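Long-range contact in protein FLUORESCENT IN BLUE LIGHT, chloroplastic (Arabidopsis thaliana, PDB 4YVO), which acts in chloroplasts as a negative regulator of tetrapyrrole biosynthesis, including that of chlorophyll, and contacts glutamyl-tRNA reductase through its tetratricopeptide repeat domain: residues Pro88-Leu102 with Tyr114-Asp128. Residues are numbered along the deposited sequence; the frame is centred on the assembly and turned at random. Where two conformers were deposited one is given.
Sequences PTEEKKAARGLGASL and YHSMVLAISKRESED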
ATOM      1  N   PRO A  88      -7.539  -5.458 -10.172  1.00 15.73           N
ATOM      2  CA  PRO A  88      -7.194  -5.498  -8.745  1.00 13.88           C
ATOM      3  C   PRO A  88      -5.692  -5.616  -8.484  1.00 13.53           C
ATOM      4  O   PRO A  88      -5.214  -5.172  -7.440  1.00 13.05           O
ATOM      5  CB  PRO A  88      -7.939  -6.739  -8.239  1.00 16.74           C
ATOM      6  CG  PRO A  88      -8.137  -7.594  -9.475  1.00 18.50           C
ATOM      7  CD  PRO A  88      -8.368  -6.607 -10.577  1.00 18.48           C
ATOM      8  N   THR A  89      -4.955  -6.217  -9.410  1.00 14.06           N
ATOM      9  CA  THR A  89      -3.514  -6.342  -9.239  1.00 16.72           C
ATOM     10  C   THR A  89      -2.865  -4.957  -9.226  1.00 15.67           C
ATOM     11  O   THR A  89      -2.028  -4.648  -8.373  1.00 15.61           O
ATOM     12  CB  THR A  89      -2.894  -7.206 -10.347  1.00 20.81           C
ATOM     13  OG1 THR A  89      -3.499  -8.507 -10.329  1.00 23.96           O
ATOM     14  CG2 THR A  89      -1.396  -7.346 -10.131  1.00 23.85           C
ATOM     15  N   GLU A  90      -3.262  -4.115 -10.170  1.00 14.35           N
ATOM     16  CA  GLU A  90      -2.741  -2.755 -10.220  1.00 15.31           C
ATOM     17  C   GLU A  90      -3.322  -1.912  -9.090  1.00 14.69           C
ATOM     18  O   GLU A  90      -2.659  -1.006  -8.573  1.00 13.98           O
ATOM     19  CB  GLU A  90      -3.018  -2.113 -11.580  1.00 17.87           C
ATOM     20  CG  GLU A  90      -2.323  -2.818 -12.737  1.00 23.50           C
ATOM     21  CD  GLU A  90      -0.844  -3.010 -12.489  1.00 30.20           C
ATOM     22  OE1 GLU A  90      -0.107  -2.003 -12.476  1.00 33.60           O
ATOM     23  OE2 GLU A  90      -0.415  -4.167 -12.300  1.00 35.38           O
ATOM     24  N   GLU A  91      -4.557  -2.213  -8.698  1.00 11.77           N
ATOM     25  CA  GLU A  91      -5.175  -1.519  -7.576  1.00 11.02           C
ATOM     26  C   GLU A  91      -4.352  -1.692  -6.303  1.00 10.63           C
ATOM     27  O   GLU A  91      -4.165  -0.744  -5.540  1.00 10.20           O
ATOM     28  CB  GLU A  91      -6.609  -2.011  -7.349  1.00 11.48           C
ATOM     29  CG  GLU A  91      -7.366  -1.187  -6.334  1.00 14.09           C
ATOM     30  CD  GLU A  91      -8.766  -1.707  -6.074  1.00 15.51           C
ATOM     31  OE1 GLU A  91      -9.191  -2.666  -6.764  1.00 18.22           O
ATOM     32  OE2 GLU A  91      -9.445  -1.158  -5.175  1.00 17.33           O
ATOM     33  N   LYS A  92      -3.862  -2.904  -6.077  1.00 10.34           N
ATOM     34  CA  LYS A  92      -3.017  -3.168  -4.921  1.00  9.70           C
ATOM     35  C   LYS A  92      -1.715  -2.367  -4.961  1.00  9.83           C
ATOM     36  O   LYS A  92      -1.241  -1.908  -3.926  1.00 10.31           O
ATOM     37  CB  LYS A  92      -2.753  -4.678  -4.771  1.00 11.00           C
ATOM     38  CG  LYS A  92      -4.005  -5.435  -4.329  1.00 12.77           C
ATOM     39  CD  LYS A  92      -3.721  -6.838  -3.813  1.00 18.39           C
ATOM     40  CE  LYS A  92      -3.039  -7.707  -4.835  1.00 22.65           C
ATOM     41  NZ  LYS A  92      -2.658  -9.064  -4.287  1.00 15.53           N
ATOM     42  N   LYS A  93      -1.140  -2.191  -6.147  1.00  9.31           N
ATOM     43  CA  LYS A  93       0.088  -1.406  -6.265  1.00  9.42           C
ATOM     44  C   LYS A  93      -0.187   0.062  -5.915  1.00  8.03           C
ATOM     45  O   LYS A  93       0.620   0.723  -5.248  1.00 10.03           O
ATOM     46  CB  LYS A  93       0.680  -1.516  -7.674  1.00 11.53           C
ATOM     47  CG  LYS A  93       1.098  -2.930  -8.077  1.00 16.61           C
ATOM     48  CD  LYS A  93       1.711  -2.945  -9.474  1.00 21.69           C
ATOM     49  CE  LYS A  93       1.897  -4.368  -9.979  1.00 28.66           C
ATOM     50  NZ  LYS A  93       2.238  -4.409 -11.431  1.00 33.02           N
ATOM     51  N   ALA A  94      -1.326   0.571  -6.366  1.00  8.67           N
ATOM     52  CA  ALA A  94      -1.697   1.949  -6.064  1.00  8.70           C
ATOM     53  C   ALA A  94      -1.950   2.120  -4.566  1.00  8.26           C
ATOM     54  O   ALA A  94      -1.508   3.102  -3.964  1.00  8.91           O
ATOM     55  CB  ALA A  94      -2.921   2.372  -6.883  1.00 10.41           C
ATOM     56  N   ALA A  95      -2.647   1.157  -3.967  1.00  7.90           N
ATOM     57  CA  ALA A  95      -2.942   1.217  -2.540  1.00  7.59           C
ATOM     58  C   ALA A  95      -1.662   1.181  -1.706  1.00  7.55           C
ATOM     59  O   ALA A  95      -1.536   1.921  -0.732  1.00  8.56           O
ATOM     60  CB  ALA A  95      -3.884   0.090  -2.134  1.00  8.95           C
ATOM     61  N   ARG A  96      -0.716   0.326  -2.081  1.00  7.28           N
ATOM     62  CA  ARG A  96       0.570   0.288  -1.397  1.00  7.87           C
ATOM     63  C   ARG A  96       1.288   1.630  -1.509  1.00  8.56           C
ATOM     64  O   ARG A  96       1.870   2.119  -0.539  1.00  8.90           O
ATOM     65  CB  ARG A  96       1.451  -0.813  -1.970  1.00  9.14           C
ATOM     66  CG  ARG A  96       2.892  -0.756  -1.463  1.00 11.80           C
ATOM     67  CD  ARG A  96       3.705  -1.941  -1.943  1.00 16.40           C
ATOM     68  NE  ARG A  96       3.631  -2.079  -3.391  1.00 23.43           N
ATOM     69  CZ  ARG A  96       3.757  -3.232  -4.040  1.00 36.50           C
ATOM     70  NH1 ARG A  96       3.967  -4.355  -3.366  1.00 42.50           N
ATOM     71  NH2 ARG A  96       3.669  -3.260  -5.360  1.00 39.71           N
ATOM     72  N   GLY A  97       1.265   2.220  -2.701  1.00  7.64           N
ATOM     73  CA  GLY A  97       1.895   3.513  -2.915  1.00  7.42           C
ATOM     74  C   GLY A  97       1.262   4.588  -2.047  1.00  8.72           C
ATOM     75  O   GLY A  97       1.964   5.418  -1.464  1.00  9.06           O
ATOM     76  N   LEU A  98      -0.063   4.583  -1.964  1.00  7.61           N
ATOM     77  CA  LEU A  98      -0.769   5.520  -1.089  1.00  8.10           C
ATOM     78  C   LEU A  98      -0.355   5.326   0.373  1.00  8.15           C
ATOM     79  O   LEU A  98      -0.048   6.296   1.074  1.00  9.43           O
ATOM     80  CB  LEU A  98      -2.283   5.367  -1.243  1.00  8.81           C
ATOM     81  CG  LEU A  98      -2.815   5.902  -2.575  1.00  8.72           C
ATOM     82  CD1 LEU A  98      -4.220   5.392  -2.875  1.00 10.64           C
ATOM     83  CD2 LEU A  98      -2.780   7.424  -2.586  1.00 10.96           C
ATOM     84  N   GLY A  99      -0.336   4.079   0.824  1.00  7.50           N
ATOM     85  CA  GLY A  99       0.056   3.771   2.188  1.00  8.09           C
ATOM     86  C   GLY A  99       1.466   4.248   2.487  1.00  8.41           C
ATOM     87  O   GLY A  99       1.716   4.855   3.530  1.00  8.95           O
ATOM     88  N   ALA A 100       2.396   3.976   1.576  1.00  7.61           N
ATOM     89  CA  ALA A 100       3.781   4.409   1.765  1.00  7.54           C
ATOM     90  C   ALA A 100       3.889   5.935   1.774  1.00  8.09           C
ATOM     91  O   ALA A 100       4.618   6.514   2.583  1.00  9.70           O
ATOM     92  CB  ALA A 100       4.683   3.809   0.691  1.00  9.36           C
ATOM     93  N   SER A 101       3.150   6.590   0.883  1.00  8.29           N
ATOM     94  CA  SER A 101       3.155   8.050   0.818  1.00  9.46           C
ATOM     95  C   SER A 101       2.644   8.658   2.119  1.00 10.47           C
ATOM     96  O   SER A 101       3.183   9.652   2.615  1.00 12.15           O
ATOM     97  CB  SER A 101       2.282   8.540  -0.338  1.00 12.33           C
ATOM     98  OG  SER A 101       2.785   8.093  -1.582  1.00 16.01           O
ATOM     99  N   LEU A 102       1.601   8.054   2.670  1.00  9.36           N
ATOM    100  CA  LEU A 102       1.024   8.533   3.917  1.00  9.95           C
ATOM    101  C   LEU A 102       1.954   8.289   5.109  1.00  9.97           C
ATOM    102  O   LEU A 102       2.070   9.140   5.993  1.00 12.36           O
ATOM    103  CB  LEU A 102      -0.356   7.918   4.134  1.00  9.75           C
ATOM    104  CG  LEU A 102      -1.408   8.457   3.161  1.00 10.21           C
ATOM    105  CD1 LEU A 102      -2.575   7.488   3.091  1.00 10.84           C
ATOM    106  CD2 LEU A 102      -1.860   9.849   3.575  1.00 12.08           C
ATOM    107  N   TYR A 114      -5.033   2.252   3.597  1.00  9.28           N
ATOM    108  CA  TYR A 114      -4.612   1.845   2.259  1.00  8.85           C
ATOM    109  C   TYR A 114      -3.834   0.532   2.229  1.00  7.69           C
ATOM    110  O   TYR A 114      -4.074  -0.305   1.361  1.00  8.83           O
ATOM    111  CB  TYR A 114      -3.896   2.987   1.531  1.00  9.34           C
ATOM    112  CG  TYR A 114      -4.906   4.022   1.087  1.00 10.20           C
ATOM    113  CD1 TYR A 114      -5.758   3.770   0.018  1.00 12.10           C
ATOM    114  CD2 TYR A 114      -5.061   5.217   1.774  1.00 13.46           C
ATOM    115  CE1 TYR A 114      -6.707   4.690  -0.378  1.00 15.69           C
ATOM    116  CE2 TYR A 114      -6.015   6.146   1.381  1.00 16.34           C
ATOM    117  CZ  TYR A 114      -6.834   5.873   0.305  1.00 17.62           C
ATOM    118  OH  TYR A 114      -7.784   6.790  -0.097  1.00 22.10           O
ATOM    119  N   HIS A 115      -2.932   0.323   3.181  1.00  7.93           N
ATOM    120  CA  HIS A 115      -2.286  -0.983   3.260  1.00  8.06           C
ATOM    121  C   HIS A 115      -3.315  -2.091   3.512  1.00  8.07           C
ATOM    122  O   HIS A 115      -3.163  -3.218   3.031  1.00  8.81           O
ATOM    123  CB  HIS A 115      -1.200  -1.014   4.336  1.00  8.15           C
ATOM    124  CG  HIS A 115      -0.025  -0.156   4.022  1.00  8.75           C
ATOM    125  ND1 HIS A 115       0.759  -0.312   2.895  1.00  9.69           N
ATOM    126  CD2 HIS A 115       0.530   0.885   4.717  1.00  9.78           C
ATOM    127  CE1 HIS A 115       1.718   0.578   2.903  1.00 10.03           C
ATOM    128  NE2 HIS A 115       1.614   1.319   3.974  1.00  9.24           N
ATOM    129  N   SER A 116      -4.365  -1.769   4.266  1.00  8.67           N
ATOM    130  CA  SER A 116      -5.409  -2.754   4.536  1.00  9.67           C
ATOM    131  C   SER A 116      -6.147  -3.144   3.263  1.00  9.63           C
ATOM    132  O   SER A 116      -6.611  -4.270   3.143  1.00 10.31           O
ATOM    133  CB  SER A 116      -6.393  -2.254   5.595  1.00 11.58           C
ATOM    134  OG  SER A 116      -5.732  -2.138   6.845  1.00 13.70           O
ATOM    135  N   MET A 117      -6.231  -2.220   2.307  1.00  9.14           N
ATOM    136  CA  MET A 117      -6.847  -2.533   1.018  1.00 10.35           C
ATOM    137  C   MET A 117      -6.069  -3.615   0.287  1.00  9.58           C
ATOM    138  O   MET A 117      -6.661  -4.451  -0.391  1.00 10.82           O
ATOM    139  CB  MET A 117      -6.924  -1.305   0.119  1.00 14.06           C
ATOM    140  CG  MET A 117      -7.974  -0.315   0.489  1.00 18.24           C
ATOM    141  SD  MET A 117      -7.945   1.009  -0.716  1.00 21.10           S
ATOM    142  CE  MET A 117      -8.186   0.102  -2.237  1.00 25.66           C
ATOM    143  N   VAL A 118      -4.744  -3.587   0.397  1.00  8.83           N
ATOM    144  CA  VAL A 118      -3.927  -4.628  -0.213  1.00  8.80           C
ATOM    145  C   VAL A 118      -4.376  -5.989   0.317  1.00  8.44           C
ATOM    146  O   VAL A 118      -4.598  -6.928  -0.452  1.00 10.08           O
ATOM    147  CB  VAL A 118      -2.418  -4.432   0.058  1.00  8.96           C
ATOM    148  CG1 VAL A 118      -1.621  -5.587  -0.527  1.00 11.81           C
ATOM    149  CG2 VAL A 118      -1.945  -3.103  -0.519  1.00 10.57           C
ATOM    150  N   LEU A 119      -4.552  -6.077   1.631  1.00  9.35           N
ATOM    151  CA  LEU A 119      -5.001  -7.321   2.256  1.00  9.67           C
ATOM    152  C   LEU A 119      -6.416  -7.699   1.818  1.00  9.87           C
ATOM    153  O   LEU A 119      -6.704  -8.861   1.511  1.00 10.80           O
ATOM    154  CB  LEU A 119      -4.947  -7.210   3.782  1.00  9.46           C
ATOM    155  CG  LEU A 119      -3.553  -6.910   4.350  1.00 10.18           C
ATOM    156  CD1 LEU A 119      -3.622  -6.861   5.865  1.00 11.58           C
ATOM    157  CD2 LEU A 119      -2.508  -7.925   3.894  1.00 10.65           C
ATOM    158  N   ALA A 120      -7.307  -6.713   1.791  1.00 10.07           N
ATOM    159  CA  ALA A 120      -8.702  -6.980   1.469  1.00 11.04           C
ATOM    160  C   ALA A 120      -8.879  -7.433   0.024  1.00 10.93           C
ATOM    161  O   ALA A 120      -9.601  -8.393  -0.241  1.00 12.90           O
ATOM    162  CB  ALA A 120      -9.565  -5.760   1.764  1.00 11.92           C
ATOM    163  N   ILE A 121      -8.204  -6.756  -0.907  1.00  9.08           N
ATOM    164  CA  ILE A 121      -8.280  -7.129  -2.317  1.00 10.19           C
ATOM    165  C   ILE A 121      -7.700  -8.530  -2.515  1.00 10.06           C
ATOM    166  O   ILE A 121      -8.247  -9.353  -3.254  1.00 11.18           O
ATOM    167  CB  ILE A 121      -7.527  -6.109  -3.205  1.00  9.85           C
ATOM    168  CG1 ILE A 121      -8.196  -4.732  -3.141  1.00 11.52           C
ATOM    169  CG2 ILE A 121      -7.433  -6.599  -4.650  1.00 12.20           C
ATOM    170  CD1 ILE A 121      -7.283  -3.607  -3.574  1.00 14.28           C
ATOM    171  N   SER A 122      -6.597  -8.813  -1.830  1.00  8.55           N
ATOM    172  CA  SER A 122      -5.966 -10.126  -1.941  1.00  8.53           C
ATOM    173  C   SER A 122      -6.892 -11.260  -1.515  1.00 10.81           C
ATOM    174  O   SER A 122      -6.905 -12.315  -2.140  1.00 11.93           O
ATOM    175  CB  SER A 122      -4.672 -10.167  -1.137  1.00  9.97           C
ATOM    176  OG  SER A 122      -3.729  -9.250  -1.681  1.00 11.35           O
ATOM    177  N   LYS A 123      -7.664 -11.043  -0.458  1.00 10.73           N
ATOM    178  CA  LYS A 123      -8.617 -12.056  -0.019  1.00 12.79           C
ATOM    179  C   LYS A 123      -9.742 -12.224  -1.030  1.00 14.43           C
ATOM    180  O   LYS A 123     -10.104 -13.349  -1.389  1.00 15.48           O
ATOM    181  CB  LYS A 123      -9.186 -11.719   1.361  1.00 16.59           C
ATOM    182  CG  LYS A 123      -8.196 -11.905   2.491  1.00 17.88           C
ATOM    183  CD  LYS A 123      -8.856 -11.605   3.826  1.00 21.65           C
ATOM    184  CE  LYS A 123      -7.837 -11.479   4.939  1.00 25.72           C
ATOM    185  NZ  LYS A 123      -7.055 -12.718   5.136  1.00 33.01           N
ATOM    186  N   ARG A 124     -10.290 -11.110  -1.500  1.00 14.29           N
ATOM    187  CA  ARG A 124     -11.382 -11.166  -2.467  0.58 15.95           C
ATOM    188  C   ARG A 124     -10.974 -11.865  -3.762  1.00 16.38           C
ATOM    189  O   ARG A 124     -11.761 -12.616  -4.345  1.00 19.40           O
ATOM    190  CB  ARG A 124     -11.929  -9.767  -2.768  0.58 19.73           C
ATOM    191  CG  ARG A 124     -12.742  -9.166  -1.633  0.58 22.71           C
ATOM    192  CD  ARG A 124     -13.580  -7.983  -2.101  0.58 23.14           C
ATOM    193  NE  ARG A 124     -12.759  -6.932  -2.697  0.58 23.85           N
ATOM    194  CZ  ARG A 124     -12.224  -5.921  -2.018  0.58 23.07           C
ATOM    195  NH1 ARG A 124     -12.423  -5.811  -0.712  0.58 22.93           N
ATOM    196  NH2 ARG A 124     -11.493  -5.017  -2.651  0.58 26.00           N
ATOM    197  N   GLU A 125      -9.746 -11.617  -4.208  1.00 13.54           N
ATOM    198  CA  GLU A 125      -9.278 -12.156  -5.480  1.00 14.06           C
ATOM    199  C   GLU A 125      -8.531 -13.464  -5.351  1.00 14.55           C
ATOM    200  O   GLU A 125      -8.141 -14.044  -6.360  1.00 16.08           O
ATOM    201  CB  GLU A 125      -8.352 -11.156  -6.169  1.00 16.04           C
ATOM    202  CG  GLU A 125      -8.989  -9.824  -6.443  1.00 20.21           C
ATOM    203  CD  GLU A 125     -10.201  -9.946  -7.327  1.00 26.98           C
ATOM    204  OE1 GLU A 125     -10.160 -10.738  -8.293  1.00 29.30           O
ATOM    205  OE2 GLU A 125     -11.200  -9.252  -7.048  1.00 30.96           O
ATOM    206  N   SER A 126      -8.316 -13.912  -4.118  1.00 13.14           N
ATOM    207  CA  SER A 126      -7.467 -15.077  -3.849  1.00 13.59           C
ATOM    208  C   SER A 126      -6.150 -14.969  -4.616  1.00 14.11           C
ATOM    209  O   SER A 126      -5.744 -15.888  -5.333  1.00 16.99           O
ATOM    210  CB  SER A 126      -8.197 -16.376  -4.189  1.00 15.06           C
ATOM    211  OG  SER A 126      -9.406 -16.470  -3.455  1.00 18.25           O
ATOM    212  N   GLU A 127      -5.493 -13.826  -4.457  1.00 12.49           N
ATOM    213  CA  GLU A 127      -4.283 -13.503  -5.182  1.00 11.40           C
ATOM    214  C   GLU A 127      -3.382 -12.759  -4.206  1.00  9.76           C
ATOM    215  O   GLU A 127      -3.712 -11.676  -3.742  1.00 11.50           O
ATOM    216  CB  GLU A 127      -4.626 -12.654  -6.410  1.00 14.31           C
ATOM    217  CG  GLU A 127      -3.483 -12.479  -7.387  1.00 14.63           C
ATOM    218  CD  GLU A 127      -2.500 -11.428  -6.927  1.00 16.58           C
ATOM    219  OE1 GLU A 127      -2.911 -10.261  -6.757  1.00 17.51           O
ATOM    220  OE2 GLU A 127      -1.321 -11.775  -6.715  1.00 21.50           O
ATOM    221  N   ASP A 128      -2.236 -13.357  -3.907  1.00 11.77           N
ATOM    222  CA  ASP A 128      -1.455 -13.004  -2.723  1.00 14.97           C
ATOM    223  C   ASP A 128      -0.340 -11.975  -2.866  1.00 14.39           C
ATOM    224  O   ASP A 128       0.341 -11.691  -1.873  1.00 15.45           O
ATOM    225  CB  ASP A 128      -0.853 -14.268  -2.115  1.00 19.83           C
ATOM    226  CG  ASP A 128       0.177 -14.947  -3.031  1.00 19.49           C
ATOM    227  OD1 ASP A 128       0.640 -14.358  -4.042  1.00 24.69           O
ATOM    228  OD2 ASP A 128       0.524 -16.097  -2.742  1.00 22.57           O
TER
HETATM  229  O   HOH W   1      -5.163  -9.340  -8.042  1.00 21.98           O
HETATM  230  O   HOH W   2     -11.075  -4.538  -5.942  1.00 38.49           O
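Y114 packs as a knob into a hole on helix 88-104 formed by A95, L98, G99 and L102. L98 CD1 lies over one ring face, 4.0 Å from the Y114 centroid, in a CH-pi contact, and L102 CD1 comes within 3.6 Å of Y114 CD2. With no side chain at G99, the H115 imidazole can lie against the backbone: G99 CA sits over one ring face, 3.7 Å from the centroid, while H115 NE2 is hydrogen-bonded to Q103 OE1. Further along, I121 CG2, anti to the backbone N, meets P88 CB at 3.6 Å and the K92 aliphatic chain, whereas CD1 packs against the E91 carboxylate, whose OE2 is hydrogen-bonded to Q83 of helix 68-84.

The polar contacts gather near the C-terminal end of helix 108-125. The K92 chain bends at chi3 (-59°), bringing NZ to S122 OG (2.8 Å). NZ also donates to E127 O (2.9 Å) and S129 O. Its salt bridge to E127 OE1 (2.8 Å) arrives 47° out of the carboxylate plane. A water joins OE1 to T89 OG1.

The axes, 7.7 Å apart at 157°, describe the antiparallel hairpin of TPR 2. The buried K92 charge is probably compensated by E127, with S122 OG and two carbonyls sharing the ammonium beside the Schellman turn.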